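Local atomic coordinates of putative NAD dependent dehydrogenase (Micromonospora echinospora, PDB entry 6NOR), a protein that binds NAD and probably acts as an NAD-dependent oxidoreductase in the biosynthesis of the aminoglycoside gentamicin. Residues A[114-122]-A[190-201]; A[138-147]-A[330-338]. All blocks are in the same frame, centred on the assembly; numbering follows the deposited sequence.

Contact 1 (A[114-122]-A[190-201]); sequences VEKPLVLST and AGGGALTDLGWH. With NAD (nicotinamide-adenine-dinucleotide), chain G.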
loop_
_atom_site.group_PDB
_atom_site.type_symbol
_atom_site.label_atom_id
_atom_site.label_comp_id
_atom_site.label_asym_id
_atom_site.label_seq_id
_atom_site.Cartn_x
_atom_site.Cartn_y
_atom_site.Cartn_z
ATOM N N VAL A 114 12.390 24.865 -24.361
ATOM C CA VAL A 114 11.030 25.377 -24.203
ATOM C C VAL A 114 10.205 24.483 -23.307
ATOM O O VAL A 114 10.145 23.290 -23.517
ATOM C CB VAL A 114 10.284 25.478 -25.541
ATOM C CG1 VAL A 114 8.955 26.185 -25.346
ATOM C CG2 VAL A 114 11.142 26.181 -26.577
ATOM N N GLU A 115 9.580 25.063 -22.299
ATOM C CA GLU A 115 8.688 24.318 -21.467
ATOM C C GLU A 115 7.527 23.720 -22.268
ATOM O O GLU A 115 7.162 24.215 -23.320
ATOM C CB GLU A 115 8.144 25.193 -20.353
ATOM C CG GLU A 115 8.828 24.982 -19.036
ATOM C CD GLU A 115 8.844 23.518 -18.590
ATOM O OE1 GLU A 115 7.911 22.753 -18.925
ATOM O OE2 GLU A 115 9.799 23.140 -17.891
ATOM N N LYS A 116 6.995 22.624 -21.751
ATOM C CA LYS A 116 5.700 22.077 -22.119
ATOM C C LYS A 116 4.592 23.132 -21.951
ATOM O O LYS A 116 4.601 23.887 -20.990
ATOM C CB LYS A 116 5.409 20.860 -21.232
ATOM C CG LYS A 116 3.996 20.875 -20.719
ATOM C CD LYS A 116 3.930 20.563 -19.303
ATOM C CE LYS A 116 2.881 21.371 -18.572
ATOM N NZ LYS A 116 2.890 20.931 -17.143
ATOM N N PRO A 117 3.644 23.201 -22.893
ATOM C CA PRO A 117 3.654 22.496 -24.174
ATOM C C PRO A 117 4.542 23.245 -25.146
ATOM O O PRO A 117 4.572 24.468 -25.071
ATOM C CB PRO A 117 2.183 22.528 -24.611
ATOM C CG PRO A 117 1.648 23.768 -24.002
ATOM C CD PRO A 117 2.414 23.990 -22.712
ATOM N N LEU A 118 5.270 22.538 -26.002
ATOM C CA LEU A 118 6.239 23.186 -26.889
ATOM C C LEU A 118 5.585 24.391 -27.559
ATOM O O LEU A 118 5.946 25.519 -27.282
ATOM C CB LEU A 118 6.774 22.204 -27.939
ATOM C CG LEU A 118 7.846 22.787 -28.860
ATOM C CD1 LEU A 118 8.971 23.288 -28.028
ATOM C CD2 LEU A 118 8.373 21.783 -29.893
ATOM N N VAL A 119 4.594 24.125 -28.399
ATOM C CA VAL A 119 3.788 25.138 -29.053
ATOM C C VAL A 119 2.349 24.640 -29.104
ATOM O O VAL A 119 2.049 23.573 -28.601
ATOM C CB VAL A 119 4.266 25.401 -30.467
ATOM C CG1 VAL A 119 5.621 26.129 -30.449
ATOM C CG2 VAL A 119 4.349 24.092 -31.202
ATOM N N LEU A 120 1.453 25.395 -29.727
ATOM C CA LEU A 120 0.045 25.018 -29.687
ATOM C C LEU A 120 -0.517 24.558 -31.027
ATOM O O LEU A 120 -1.721 24.441 -31.182
ATOM C CB LEU A 120 -0.779 26.185 -29.149
ATOM C CG LEU A 120 -0.328 26.611 -27.746
ATOM C CD1 LEU A 120 -0.916 27.975 -27.379
ATOM C CD2 LEU A 120 -0.673 25.520 -26.707
ATOM N N SER A 121 0.344 24.287 -31.994
ATOM C CA SER A 121 -0.120 23.756 -33.268
ATOM C C SER A 121 0.960 22.895 -33.896
ATOM O O SER A 121 2.147 23.078 -33.637
ATOM C CB SER A 121 -0.542 24.886 -34.207
ATOM O OG SER A 121 0.584 25.577 -34.723
ATOM N N THR A 122 0.543 21.918 -34.682
ATOM C CA THR A 122 1.475 21.006 -35.325
ATOM C C THR A 122 2.411 21.750 -36.271
ATOM O O THR A 122 3.606 21.477 -36.308
ATOM C CB THR A 122 0.721 19.912 -36.077
ATOM O OG1 THR A 122 0.009 19.123 -35.121
ATOM C CG2 THR A 122 1.680 19.018 -36.857
ATOM N N ALA A 190 -3.332 29.983 -23.135
ATOM C CA ALA A 190 -2.914 28.649 -22.701
ATOM C C ALA A 190 -3.042 27.555 -23.756
ATOM O O ALA A 190 -2.415 26.511 -23.635
ATOM C CB ALA A 190 -3.695 28.251 -21.454
ATOM N N GLY A 191 -3.857 27.778 -24.779
ATOM C CA GLY A 191 -4.069 26.754 -25.788
ATOM C C GLY A 191 -5.208 25.825 -25.423
ATOM O O GLY A 191 -6.079 25.548 -26.232
ATOM N N GLY A 192 -5.216 25.363 -24.185
ATOM C CA GLY A 192 -6.286 24.524 -23.682
ATOM C C GLY A 192 -6.098 24.299 -22.202
ATOM O O GLY A 192 -5.206 24.892 -21.603
ATOM N N GLY A 193 -6.928 23.445 -21.619
ATOM C CA GLY A 193 -6.895 23.223 -20.189
ATOM C C GLY A 193 -6.087 22.010 -19.795
ATOM O O GLY A 193 -5.000 21.796 -20.311
ATOM N N ALA A 194 -6.658 21.197 -18.911
ATOM C CA ALA A 194 -5.997 20.015 -18.358
ATOM C C ALA A 194 -5.430 19.104 -19.421
ATOM O O ALA A 194 -4.402 18.477 -19.223
ATOM C CB ALA A 194 -6.970 19.221 -17.478
ATOM N N LEU A 195 -6.110 19.012 -20.550
ATOM C CA LEU A 195 -5.652 18.145 -21.626
ATOM C C LEU A 195 -4.359 18.660 -22.233
ATOM O O LEU A 195 -3.525 17.894 -22.686
ATOM C CB LEU A 195 -6.721 18.021 -22.703
ATOM C CG LEU A 195 -6.741 16.737 -23.507
ATOM C CD1 LEU A 195 -6.656 15.559 -22.564
ATOM C CD2 LEU A 195 -8.017 16.686 -24.329
ATOM N N THR A 196 -4.175 19.969 -22.226
ATOM C CA THR A 196 -2.926 20.524 -22.700
ATOM C C THR A 196 -1.879 20.518 -21.598
ATOM O O THR A 196 -0.729 20.182 -21.816
ATOM C CB THR A 196 -3.121 21.968 -23.202
ATOM O OG1 THR A 196 -4.098 21.961 -24.234
ATOM C CG2 THR A 196 -1.808 22.557 -23.734
ATOM N N ASP A 197 -2.292 20.928 -20.412
ATOM C CA ASP A 197 -1.379 21.158 -19.295
ATOM C C ASP A 197 -0.845 19.829 -18.749
ATOM O O ASP A 197 0.341 19.684 -18.542
ATOM C CB ASP A 197 -2.106 21.955 -18.212
ATOM C CG ASP A 197 -1.245 22.244 -16.998
ATOM O OD1 ASP A 197 -0.049 22.544 -17.157
ATOM O OD2 ASP A 197 -1.772 22.168 -15.867
ATOM N N LEU A 198 -1.738 18.866 -18.526
ATOM C CA LEU A 198 -1.381 17.578 -17.941
ATOM C C LEU A 198 -1.324 16.509 -19.017
ATOM O O LEU A 198 -0.530 15.579 -18.950
ATOM C CB LEU A 198 -2.383 17.163 -16.857
ATOM C CG LEU A 198 -2.607 18.176 -15.739
ATOM C CD1 LEU A 198 -3.641 17.671 -14.770
ATOM C CD2 LEU A 198 -1.329 18.494 -15.001
ATOM N N GLY A 199 -2.177 16.664 -20.018
ATOM C CA GLY A 199 -2.285 15.690 -21.075
ATOM C C GLY A 199 -1.016 15.644 -21.883
ATOM O O GLY A 199 -0.702 14.615 -22.447
ATOM N N TRP A 200 -0.291 16.753 -21.949
ATOM C CA TRP A 200 1.017 16.729 -22.572
ATOM C C TRP A 200 1.872 15.605 -21.991
ATOM O O TRP A 200 2.418 14.788 -22.723
ATOM C CB TRP A 200 1.766 18.058 -22.405
ATOM C CG TRP A 200 3.107 17.983 -23.063
ATOM C CD1 TRP A 200 4.245 17.405 -22.562
ATOM C CD2 TRP A 200 3.443 18.447 -24.362
ATOM N NE1 TRP A 200 5.256 17.492 -23.466
ATOM C CE2 TRP A 200 4.792 18.138 -24.582
ATOM C CE3 TRP A 200 2.734 19.117 -25.361
ATOM C CZ2 TRP A 200 5.444 18.458 -25.752
ATOM C CZ3 TRP A 200 3.380 19.438 -26.515
ATOM C CH2 TRP A 200 4.725 19.113 -26.708
ATOM N N HIS A 201 1.994 15.584 -20.670
ATOM C CA HIS A 201 2.798 14.575 -20.001
ATOM C C HIS A 201 2.250 13.191 -20.136
ATOM O O HIS A 201 2.991 12.237 -20.325
ATOM C CB HIS A 201 2.907 14.885 -18.532
ATOM C CG HIS A 201 3.674 16.119 -18.244
ATOM N ND1 HIS A 201 4.995 16.259 -18.594
ATOM C CD2 HIS A 201 3.323 17.268 -17.628
ATOM C CE1 HIS A 201 5.430 17.437 -18.199
ATOM N NE2 HIS A 201 4.432 18.069 -17.612
HETATM P PA NAD G . 3.883 31.343 -14.032
HETATM O O1A NAD G . 2.567 32.138 -14.212
HETATM O O2A NAD G . 4.171 30.982 -12.624
HETATM O O5B NAD G . 5.078 32.200 -14.578
HETATM C C5B NAD G . 4.968 32.780 -15.866
HETATM C C4B NAD G . 6.036 33.904 -15.912
HETATM O O4B NAD G . 6.227 34.319 -17.131
HETATM C C3B NAD G . 5.522 35.100 -15.143
HETATM O O3B NAD G . 6.514 35.527 -14.310
HETATM C C2B NAD G . 5.222 36.159 -16.239
HETATM O O2B NAD G . 5.434 37.500 -15.667
HETATM C C1B NAD G . 6.122 35.906 -17.100
HETATM N N9A NAD G . 5.768 36.306 -18.450
HETATM C C8A NAD G . 4.566 36.346 -19.058
HETATM N N7A NAD G . 4.765 36.745 -20.338
HETATM C C5A NAD G . 6.072 36.950 -20.514
HETATM C C6A NAD G . 6.799 37.366 -21.589
HETATM N N6A NAD G . 6.327 37.689 -22.841
HETATM N N1A NAD G . 8.117 37.477 -21.501
HETATM C C2A NAD G . 8.749 37.203 -20.333
HETATM N N3A NAD G . 8.024 36.799 -19.261
HETATM C C4A NAD G . 6.696 36.668 -19.350
HETATM O O3 NAD G . 3.767 30.072 -14.914
HETATM P PN NAD G . 4.611 28.725 -14.808
HETATM O O1N NAD G . 6.045 28.921 -14.441
HETATM O O2N NAD G . 3.926 27.773 -13.842
HETATM O O5D NAD G . 4.563 28.093 -16.251
HETATM C C5D NAD G . 5.407 28.568 -17.281
HETATM C C4D NAD G . 5.617 27.448 -18.320
HETATM O O4D NAD G . 6.108 26.364 -17.792
HETATM C C3D NAD G . 4.250 27.017 -18.932
HETATM O O3D NAD G . 4.413 26.802 -20.216
HETATM C C2D NAD G . 3.883 25.736 -18.153
HETATM O O2D NAD G . 2.984 24.889 -18.987
HETATM C C1D NAD G . 5.037 25.170 -17.940
HETATM N N1N NAD G . 5.047 24.366 -16.755
HETATM C C2N NAD G . 5.718 23.148 -16.785
HETATM C C3N NAD G . 5.761 22.322 -15.660
HETATM C C7N NAD G . 6.505 20.982 -15.785
HETATM O O7N NAD G . 6.495 20.213 -14.896
HETATM N N7N NAD G . 7.177 20.670 -16.999
HETATM C C4N NAD G . 5.132 22.678 -14.489
HETATM C C5N NAD G . 4.465 23.903 -14.447
HETATM C C6N NAD G . 4.423 24.745 -15.590
#

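Contact 2 (A[138-147]-A[330-338]); sequences VLAHGGNFVY and MTHTPDDAV. With NAD (nicotinamide-adenine-dinucleotide), chain G.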
loop_
_atom_site.group_PDB
_atom_site.type_symbol
_atom_site.label_atom_id
_atom_site.label_comp_id
_atom_site.label_asym_id
_atom_site.label_seq_id
_atom_site.Cartn_x
_atom_site.Cartn_y
_atom_site.Cartn_z
ATOM N N VAL A 138 20.323 23.478 -30.679
ATOM C CA VAL A 138 19.471 22.516 -30.008
ATOM C C VAL A 138 18.134 23.160 -29.682
ATOM O O VAL A 138 18.078 24.273 -29.139
ATOM C CB VAL A 138 20.111 21.979 -28.709
ATOM C CG1 VAL A 138 19.122 21.068 -27.954
ATOM C CG2 VAL A 138 21.415 21.249 -29.017
ATOM N N LEU A 139 17.072 22.460 -30.067
ATOM C CA LEU A 139 15.718 22.718 -29.599
ATOM C C LEU A 139 15.313 21.557 -28.688
ATOM O O LEU A 139 15.329 20.405 -29.090
ATOM C CB LEU A 139 14.735 22.846 -30.762
ATOM C CG LEU A 139 13.228 22.883 -30.430
ATOM C CD1 LEU A 139 12.871 24.048 -29.547
ATOM C CD2 LEU A 139 12.382 22.919 -31.700
ATOM N N ALA A 140 14.957 21.869 -27.456
ATOM C CA ALA A 140 14.628 20.842 -26.499
ATOM C C ALA A 140 13.335 21.239 -25.854
ATOM O O ALA A 140 13.028 22.421 -25.801
ATOM C CB ALA A 140 15.744 20.691 -25.464
ATOM N N HIS A 141 12.562 20.268 -25.375
ATOM C CA HIS A 141 11.268 20.593 -24.777
ATOM C C HIS A 141 11.133 20.001 -23.382
ATOM O O HIS A 141 11.723 18.971 -23.073
ATOM C CB HIS A 141 10.115 20.121 -25.661
ATOM C CG HIS A 141 10.009 18.632 -25.767
ATOM N ND1 HIS A 141 10.758 17.893 -26.655
ATOM C CD2 HIS A 141 9.242 17.741 -25.093
ATOM C CE1 HIS A 141 10.466 16.613 -26.520
ATOM N NE2 HIS A 141 9.551 16.492 -25.576
ATOM N N GLY A 142 10.334 20.660 -22.549
ATOM C CA GLY A 142 10.253 20.321 -21.142
ATOM C C GLY A 142 9.353 19.176 -20.715
ATOM O O GLY A 142 8.615 19.327 -19.751
ATOM N N GLY A 143 9.421 18.029 -21.391
ATOM C CA GLY A 143 8.790 16.825 -20.870
ATOM C C GLY A 143 9.619 16.107 -19.821
ATOM O O GLY A 143 10.264 15.117 -20.110
ATOM N N ASN A 144 9.596 16.605 -18.594
ATOM C CA ASN A 144 10.492 16.104 -17.552
ATOM C C ASN A 144 10.228 14.692 -17.042
ATOM O O ASN A 144 11.162 14.026 -16.620
ATOM C CB ASN A 144 10.479 17.065 -16.354
ATOM C CG ASN A 144 9.074 17.433 -15.922
ATOM O OD1 ASN A 144 8.392 18.162 -16.613
ATOM N ND2 ASN A 144 8.635 16.911 -14.792
ATOM N N PHE A 145 8.988 14.217 -17.070
ATOM C CA PHE A 145 8.712 12.971 -16.368
ATOM C C PHE A 145 9.293 11.751 -17.062
ATOM O O PHE A 145 9.479 10.716 -16.428
ATOM C CB PHE A 145 7.203 12.790 -16.132
ATOM C CG PHE A 145 6.625 13.820 -15.201
ATOM C CD1 PHE A 145 6.932 13.800 -13.861
ATOM C CD2 PHE A 145 5.814 14.832 -15.680
ATOM C CE1 PHE A 145 6.420 14.761 -13.000
ATOM C CE2 PHE A 145 5.307 15.797 -14.836
ATOM C CZ PHE A 145 5.603 15.761 -13.495
ATOM N N VAL A 146 9.631 11.856 -18.341
ATOM C CA VAL A 146 10.269 10.712 -18.984
ATOM C C VAL A 146 11.724 10.618 -18.544
ATOM O O VAL A 146 12.405 9.693 -18.919
ATOM C CB VAL A 146 10.187 10.772 -20.530
ATOM C CG1 VAL A 146 8.759 10.654 -20.988
ATOM C CG2 VAL A 146 10.807 12.069 -21.066
ATOM N N TYR A 147 12.192 11.567 -17.732
ATOM C CA TYR A 147 13.549 11.492 -17.181
ATOM C C TYR A 147 13.538 11.165 -15.697
ATOM O O TYR A 147 14.586 11.062 -15.071
ATOM C CB TYR A 147 14.330 12.812 -17.364
ATOM C CG TYR A 147 14.496 13.308 -18.775
ATOM C CD1 TYR A 147 13.540 14.126 -19.347
ATOM C CD2 TYR A 147 15.639 13.021 -19.518
ATOM C CE1 TYR A 147 13.675 14.620 -20.636
ATOM C CE2 TYR A 147 15.791 13.518 -20.829
ATOM C CZ TYR A 147 14.789 14.315 -21.372
ATOM O OH TYR A 147 14.886 14.829 -22.638
ATOM N N MET A 330 20.210 13.857 -27.912
ATOM C CA MET A 330 19.214 13.638 -26.875
ATOM C C MET A 330 18.339 12.420 -27.138
ATOM O O MET A 330 18.108 12.026 -28.274
ATOM C CB MET A 330 18.347 14.881 -26.693
ATOM C CG MET A 330 19.040 15.965 -25.886
ATOM S SD MET A 330 18.154 17.498 -25.922
ATOM C CE MET A 330 16.943 17.171 -24.676
ATOM N N THR A 331 17.884 11.819 -26.049
ATOM C CA THR A 331 16.952 10.711 -26.092
ATOM C C THR A 331 15.599 11.147 -26.636
ATOM O O THR A 331 14.994 10.476 -27.454
ATOM C CB THR A 331 16.768 10.132 -24.700
ATOM O OG1 THR A 331 18.047 9.753 -24.174
ATOM C CG2 THR A 331 15.790 8.949 -24.727
ATOM N N HIS A 332 15.147 12.299 -26.169
ATOM C CA HIS A 332 13.867 12.843 -26.560
ATOM C C HIS A 332 14.040 14.095 -27.421
ATOM O O HIS A 332 14.644 15.077 -27.010
ATOM C CB HIS A 332 13.039 13.101 -25.308
ATOM C CG HIS A 332 12.976 11.912 -24.404
ATOM N ND1 HIS A 332 12.138 10.845 -24.640
ATOM C CD2 HIS A 332 13.667 11.608 -23.277
ATOM C CE1 HIS A 332 12.312 9.935 -23.701
ATOM N NE2 HIS A 332 13.232 10.371 -22.863
ATOM N N THR A 333 13.510 14.032 -28.632
ATOM C CA THR A 333 13.822 14.998 -29.679
ATOM C C THR A 333 12.585 15.770 -30.104
ATOM O O THR A 333 11.481 15.448 -29.672
ATOM C CB THR A 333 14.402 14.288 -30.899
ATOM O OG1 THR A 333 13.394 13.439 -31.457
ATOM C CG2 THR A 333 15.612 13.456 -30.497
ATOM N N PRO A 334 12.761 16.798 -30.946
ATOM C CA PRO A 334 11.589 17.513 -31.463
ATOM C C PRO A 334 10.573 16.638 -32.196
ATOM O O PRO A 334 9.411 16.991 -32.215
ATOM C CB PRO A 334 12.218 18.530 -32.414
ATOM C CG PRO A 334 13.525 18.853 -31.746
ATOM C CD PRO A 334 14.013 17.537 -31.231
ATOM N N ASP A 335 10.996 15.532 -32.790
ATOM C CA ASP A 335 10.060 14.569 -33.355
ATOM C C ASP A 335 9.049 14.063 -32.299
ATOM O O ASP A 335 7.872 13.883 -32.591
ATOM C CB ASP A 335 10.816 13.380 -33.952
ATOM C CG ASP A 335 11.637 13.758 -35.179
ATOM O OD1 ASP A 335 11.132 14.537 -36.020
ATOM O OD2 ASP A 335 12.793 13.288 -35.301
ATOM N N ASP A 336 9.516 13.836 -31.075
ATOM C CA ASP A 336 8.634 13.377 -30.021
ATOM C C ASP A 336 7.629 14.472 -29.659
ATOM O O ASP A 336 6.440 14.207 -29.467
ATOM C CB ASP A 336 9.433 12.932 -28.792
ATOM C CG ASP A 336 10.369 11.771 -29.092
ATOM O OD1 ASP A 336 9.867 10.677 -29.411
ATOM O OD2 ASP A 336 11.605 11.938 -28.981
ATOM N N ALA A 337 8.094 15.710 -29.597
ATOM C CA ALA A 337 7.179 16.801 -29.303
ATOM C C ALA A 337 6.116 16.955 -30.402
ATOM O O ALA A 337 4.939 17.170 -30.103
ATOM C CB ALA A 337 7.940 18.089 -29.118
ATOM N N VAL A 338 6.523 16.841 -31.667
ATOM C CA VAL A 338 5.574 16.919 -32.768
ATOM C C VAL A 338 4.510 15.824 -32.640
ATOM O O VAL A 338 3.330 16.060 -32.869
ATOM C CB VAL A 338 6.288 16.792 -34.148
ATOM C CG1 VAL A 338 5.294 16.560 -35.246
ATOM C CG2 VAL A 338 7.089 18.029 -34.449
HETATM P PA NAD G . 3.883 31.343 -14.032
HETATM O O1A NAD G . 2.567 32.138 -14.212
HETATM O O2A NAD G . 4.171 30.982 -12.624
HETATM O O5B NAD G . 5.078 32.200 -14.578
HETATM C C5B NAD G . 4.968 32.780 -15.866
HETATM C C4B NAD G . 6.036 33.904 -15.912
HETATM O O4B NAD G . 6.227 34.319 -17.131
HETATM C C3B NAD G . 5.522 35.100 -15.143
HETATM O O3B NAD G . 6.514 35.527 -14.310
HETATM C C2B NAD G . 5.222 36.159 -16.239
HETATM O O2B NAD G . 5.434 37.500 -15.667
HETATM C C1B NAD G . 6.122 35.906 -17.100
HETATM N N9A NAD G . 5.768 36.306 -18.450
HETATM C C8A NAD G . 4.566 36.346 -19.058
HETATM N N7A NAD G . 4.765 36.745 -20.338
HETATM C C5A NAD G . 6.072 36.950 -20.514
HETATM C C6A NAD G . 6.799 37.366 -21.589
HETATM N N6A NAD G . 6.327 37.689 -22.841
HETATM N N1A NAD G . 8.117 37.477 -21.501
HETATM C C2A NAD G . 8.749 37.203 -20.333
HETATM N N3A NAD G . 8.024 36.799 -19.261
HETATM C C4A NAD G . 6.696 36.668 -19.350
HETATM O O3 NAD G . 3.767 30.072 -14.914
HETATM P PN NAD G . 4.611 28.725 -14.808
HETATM O O1N NAD G . 6.045 28.921 -14.441
HETATM O O2N NAD G . 3.926 27.773 -13.842
HETATM O O5D NAD G . 4.563 28.093 -16.251
HETATM C C5D NAD G . 5.407 28.568 -17.281
HETATM C C4D NAD G . 5.617 27.448 -18.320
HETATM O O4D NAD G . 6.108 26.364 -17.792
HETATM C C3D NAD G . 4.250 27.017 -18.932
HETATM O O3D NAD G . 4.413 26.802 -20.216
HETATM C C2D NAD G . 3.883 25.736 -18.153
HETATM O O2D NAD G . 2.984 24.889 -18.987
HETATM C C1D NAD G . 5.037 25.170 -17.940
HETATM N N1N NAD G . 5.047 24.366 -16.755
HETATM C C2N NAD G . 5.718 23.148 -16.785
HETATM C C3N NAD G . 5.761 22.322 -15.660
HETATM C C7N NAD G . 6.505 20.982 -15.785
HETATM O O7N NAD G . 6.495 20.213 -14.896
HETATM N N7N NAD G . 7.177 20.670 -16.999
HETATM C C4N NAD G . 5.132 22.678 -14.489
HETATM C C5N NAD G . 4.465 23.903 -14.447
HETATM C C6N NAD G . 4.423 24.745 -15.590
HETATM O O HOH W 1 13.467 17.767 -25.991
HETATM O O HOH W 2 14.382 9.049 -20.597
HETATM O O HOH W 3 16.578 13.512 -24.293
#

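Contact 1 (A[114-122]-A[190-201])
Trp200 holds CG anti to the backbone N (chi1 180°), and this lays one face of its indole against Lys116, Pro117 and Leu118. The Lys116 chain kinks twice and runs antiparallel to the Trp200 side chain, which takes it to Asp197 and His201. Lys116 CB sits over the five-membered ring of Trp200, 4.0 Å from its centroid and 14° off the normal, a CH-pi contact. Pro117 CA makes a second one over the six-membered ring. Pro117 CB touches Trp200 CE3 at 3.5 Å, and the backbone N of Leu118 lies over the same face. The peptide bond before Pro117 is cis.

Lys116 NZ is held by long bonds. This nitrogen gives a weak hydrogen bond to His201 NE2 at 3.3 Å and a weak one, part of a salt bridge, to Asp197 OD1 at 3.4 Å. Asp197 OD2 is hydrogen-bonded to Trp253 NE1. Farther along, Leu120 CD2 packs on Gly191 CA at 3.7 Å. A side chain on Gly191 would run into this leucine, and at these backbone angles its CB would also jam against Ala190 O.

The cofactor lies beside this packing. NAD N7N donates to Glu115 OE1 at 2.9 Å with an N-H...O angle of 157°. His39 holds the other carboxylate oxygen of Glu115. Lys116 O accepts from the ribose hydroxyl O2D of NAD at 2.8 Å. The same carboxamide nitrogen, N7N, lies at the edge of the His201 ring. Glu115, Lys116 and the cis Pro117 form the Glu-Lys-Pro motif of the GFO/IDH/MocA family, here packed against the nicotinamide end of the NAD site.

Contact 2 (A[138-147]-A[330-338])
His332 packs one face on Val146 and an edge on Tyr147. Its CB starts 3.7 Å from Tyr147 OH. CG stays near the same hydroxyl, and ND1 turns to Lys212, which hydrogen-bonds it. CD2 comes within 3.5 Å of Tyr147 CZ. This is a T-shaped pair, imidazole edge on phenol face, planes at 77°. Val146 CG2 sits over the imidazole face, against CE1 too, 3.6 Å from the ring centroid, a CH-pi contact. At the tip, NE2 meets water 2 in the ring plane, and this water donates to Val146 O. Replacing His332 by a leucine would probably leave Lys212 without its ring nitrogen acceptor, water 2 with one partner fewer and the Tyr147 face without its aromatic edge.

Strand 139-141 is an outermost strand of the parallel Rossmann sheet, and helix 334-353 begins against it. The axes of 139-141 and 334-338 approach to 8.5 Å, with N-to-C directions 50° apart. The first side-chain bond of His141 points toward 330-338. Ala337 CB lies over its ring, 3.9 Å from the centroid, while Thr333 O is at the ring edge. His141 NE2 is hydrogen-bonded to Glu204. Water 1 takes the backbone N-H of His141 and donates to His332 O. Thr333 is the N-cap of the helix. Its N donates to Asp336 OD2 at 2.9 Å, nearly straight at 172°, on the anti lone pair. Asp336 OD1 makes salt bridges to Arg207 and Lys212. Met330 bends at chi3, and its CE reaches Ala140 CB at 3.8 Å and also touches Tyr147 OH. Asn144 OD1 accepts from NAD N7N at 2.8 Å.

In the fold
From the N terminus, the chain builds most of the Rossmann sheet before strand 111-114 leads into 114-122, the first half of contact 1. Helix 122-134 then returns it to strand 139-141 and the first half of contact 2. Contact 1 closes its loop at 190-201, on the helices that follow strand 167-175. Contact 2 closes much later, at 330-338, after all but the last short strand of the mixed sheet. The two loops cross rather than nest. Backbone bonds of Val114 with Ala140 and Gly142 join the first halves side by side. The rings of His201 and Phe145 also meet. Both contacts reach NAD and tie the Rossmann sheet to later helices.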